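Local coordinates for extracellular PQQ-dependent sugar dehydrogenase (Coprinopsis cinerea, PDB 6JT6), which probably oxidises pyranose sugars with a PQQ-dependent catalytic domain and passes the electrons to the heme of its cytochrome b domain, at residues P80-R85 / I116-Q121. Numbering follows the deposited sequence.
Sequences PRISAR and IVYRCQ
Ile82 pushes its terminal methyl, CD1, against one face of Tyr118, and this knob is one of two bumps that interlock between the strands. CD1 sits 3.3 Å from Tyr118 CD2 and 3.6 Å from CG, over the CG-CD2 side of the face and off the ring centre, a tight CH-pi approach in which the side chains cross at about a right angle. Ile82 reaches that far because CG1 is anti to the backbone N (chi1 -168°). The other wall of the hollow is Ile116, whose CG2 lies 4.0 Å from Ile82 CD1, so the methyl lodges between an aliphatic chain and the ring. Ile116, the second bump, fills the dip between Pro80 and Ile82: CG2 rests 3.7 Å from Arg81 O, and CG1 packs more loosely, 4.4 Å from Pro80 CB. Apolar side chains and the Arg81 carbonyl make up the contact, which buries 202 Å², mainly at one end of each segment; segments 80-85 and 116-121, inclined at 47° with axes 7.6 Å apart at closest, belong to different sheets. Arg81 turns away to a salt bridge with Asp76, whereas Tyr118 OH makes a weak hydrogen bond to Asn59. The contact is part of the packing between the sheets of a beta-sandwich, consistent with the cytochrome domain of cellobiose dehydrogenase, and the Ile82 side chain is about 9 Å from the heme. Strand 79-86 lies between 70-76 and 94-95 in one sheet, and strand 113-121 between 43-51 and 100-109 in the other; Phe48 and Ile103 from those flanking strands also touch Ile82.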
# COMPACT_ATOMS: atom_id res chain seq x y z
N PRO A 80 7.98 -10.29 -4.54
CA PRO A 80 6.89 -9.32 -4.38
C PRO A 80 6.47 -8.70 -5.72
O PRO A 80 7.27 -8.59 -6.65
CB PRO A 80 7.50 -8.24 -3.45
CG PRO A 80 8.98 -8.32 -3.71
CD PRO A 80 9.27 -9.78 -4.01
N ARG A 81 5.19 -8.36 -5.83
CA ARG A 81 4.65 -7.71 -7.01
C ARG A 81 3.72 -6.62 -6.52
O ARG A 81 3.15 -6.73 -5.43
CB ARG A 81 3.87 -8.69 -7.89
CG ARG A 81 4.62 -9.98 -8.22
CD ARG A 81 4.74 -10.21 -9.70
NE ARG A 81 5.44 -11.47 -9.91
CZ ARG A 81 6.67 -11.61 -10.39
NH1 ARG A 81 7.40 -10.54 -10.77
NH2 ARG A 81 7.17 -12.84 -10.51
N ILE A 82 3.51 -5.62 -7.37
CA ILE A 82 2.57 -4.55 -7.06
C ILE A 82 1.98 -4.00 -8.36
O ILE A 82 2.65 -3.96 -9.41
CB ILE A 82 3.21 -3.45 -6.15
CG1 ILE A 82 2.15 -2.49 -5.60
CG2 ILE A 82 4.31 -2.66 -6.88
CD1 ILE A 82 2.15 -2.30 -4.11
N SER A 83 0.72 -3.58 -8.28
CA SER A 83 0.01 -3.11 -9.44
C SER A 83 -0.91 -1.94 -9.04
O SER A 83 -1.44 -1.93 -7.91
CB SER A 83 -0.78 -4.28 -10.04
OG SER A 83 -1.67 -3.85 -11.06
N ALA A 84 -1.08 -0.98 -9.95
CA ALA A 84 -2.08 0.07 -9.77
C ALA A 84 -3.27 -0.27 -10.64
O ALA A 84 -3.11 -0.64 -11.82
CB ALA A 84 -1.52 1.44 -10.17
N ARG A 85 -4.48 -0.12 -10.06
CA ARG A 85 -5.73 -0.42 -10.78
C ARG A 85 -6.82 0.61 -10.56
O ARG A 85 -6.67 1.51 -9.75
CB ARG A 85 -6.22 -1.83 -10.45
CG ARG A 85 -5.09 -2.83 -10.61
CD ARG A 85 -5.53 -4.22 -10.89
NE ARG A 85 -4.33 -5.06 -11.04
CZ ARG A 85 -4.34 -6.37 -11.23
NH1 ARG A 85 -5.51 -7.03 -11.30
NH2 ARG A 85 -3.18 -7.03 -11.36
N ILE A 116 4.87 -6.24 1.24
CA ILE A 116 5.16 -5.52 -0.01
C ILE A 116 5.35 -4.06 0.37
O ILE A 116 4.37 -3.39 0.74
CB ILE A 116 4.09 -5.67 -1.15
CG1 ILE A 116 3.77 -7.13 -1.46
CG2 ILE A 116 4.57 -4.99 -2.44
CD1 ILE A 116 2.57 -7.62 -0.71
N VAL A 117 6.59 -3.58 0.26
CA VAL A 117 6.90 -2.22 0.65
C VAL A 117 7.12 -1.47 -0.66
O VAL A 117 7.84 -1.94 -1.54
CB VAL A 117 8.18 -2.15 1.51
CG1 VAL A 117 8.42 -0.72 2.02
CG2 VAL A 117 8.13 -3.18 2.63
N TYR A 118 6.50 -0.31 -0.82
CA TYR A 118 6.51 0.31 -2.13
C TYR A 118 6.60 1.83 -2.04
O TYR A 118 6.18 2.43 -1.05
CB TYR A 118 5.28 -0.16 -2.97
CG TYR A 118 3.96 0.24 -2.35
CD1 TYR A 118 3.37 1.49 -2.64
CD2 TYR A 118 3.28 -0.62 -1.45
CE1 TYR A 118 2.18 1.86 -2.05
CE2 TYR A 118 2.07 -0.27 -0.88
CZ TYR A 118 1.53 0.99 -1.17
OH TYR A 118 0.31 1.38 -0.61
N ARG A 119 7.19 2.40 -3.08
CA ARG A 119 7.10 3.83 -3.34
C ARG A 119 6.04 4.07 -4.40
O ARG A 119 6.00 3.40 -5.41
CB ARG A 119 8.46 4.35 -3.80
CG ARG A 119 8.57 5.89 -3.86
CD ARG A 119 9.77 6.27 -4.75
NE ARG A 119 10.10 7.68 -4.65
CZ ARG A 119 11.10 8.25 -5.31
NH1 ARG A 119 11.83 7.50 -6.14
NH2 ARG A 119 11.33 9.55 -5.17
N CYS A 120 5.20 5.07 -4.19
CA CYS A 120 4.12 5.38 -5.12
C CYS A 120 4.26 6.82 -5.52
O CYS A 120 3.93 7.73 -4.73
CB CYS A 120 2.75 5.19 -4.47
SG CYS A 120 1.37 4.91 -5.62
N GLN A 121 4.70 7.06 -6.74
CA GLN A 121 4.85 8.43 -7.21
C GLN A 121 3.77 8.73 -8.19
O GLN A 121 3.34 7.84 -8.94
CB GLN A 121 6.18 8.60 -7.91
CG GLN A 121 7.35 8.60 -6.97
CD GLN A 121 8.64 8.53 -7.75
OE1 GLN A 121 9.06 7.44 -8.17
NE2 GLN A 121 9.25 9.69 -7.98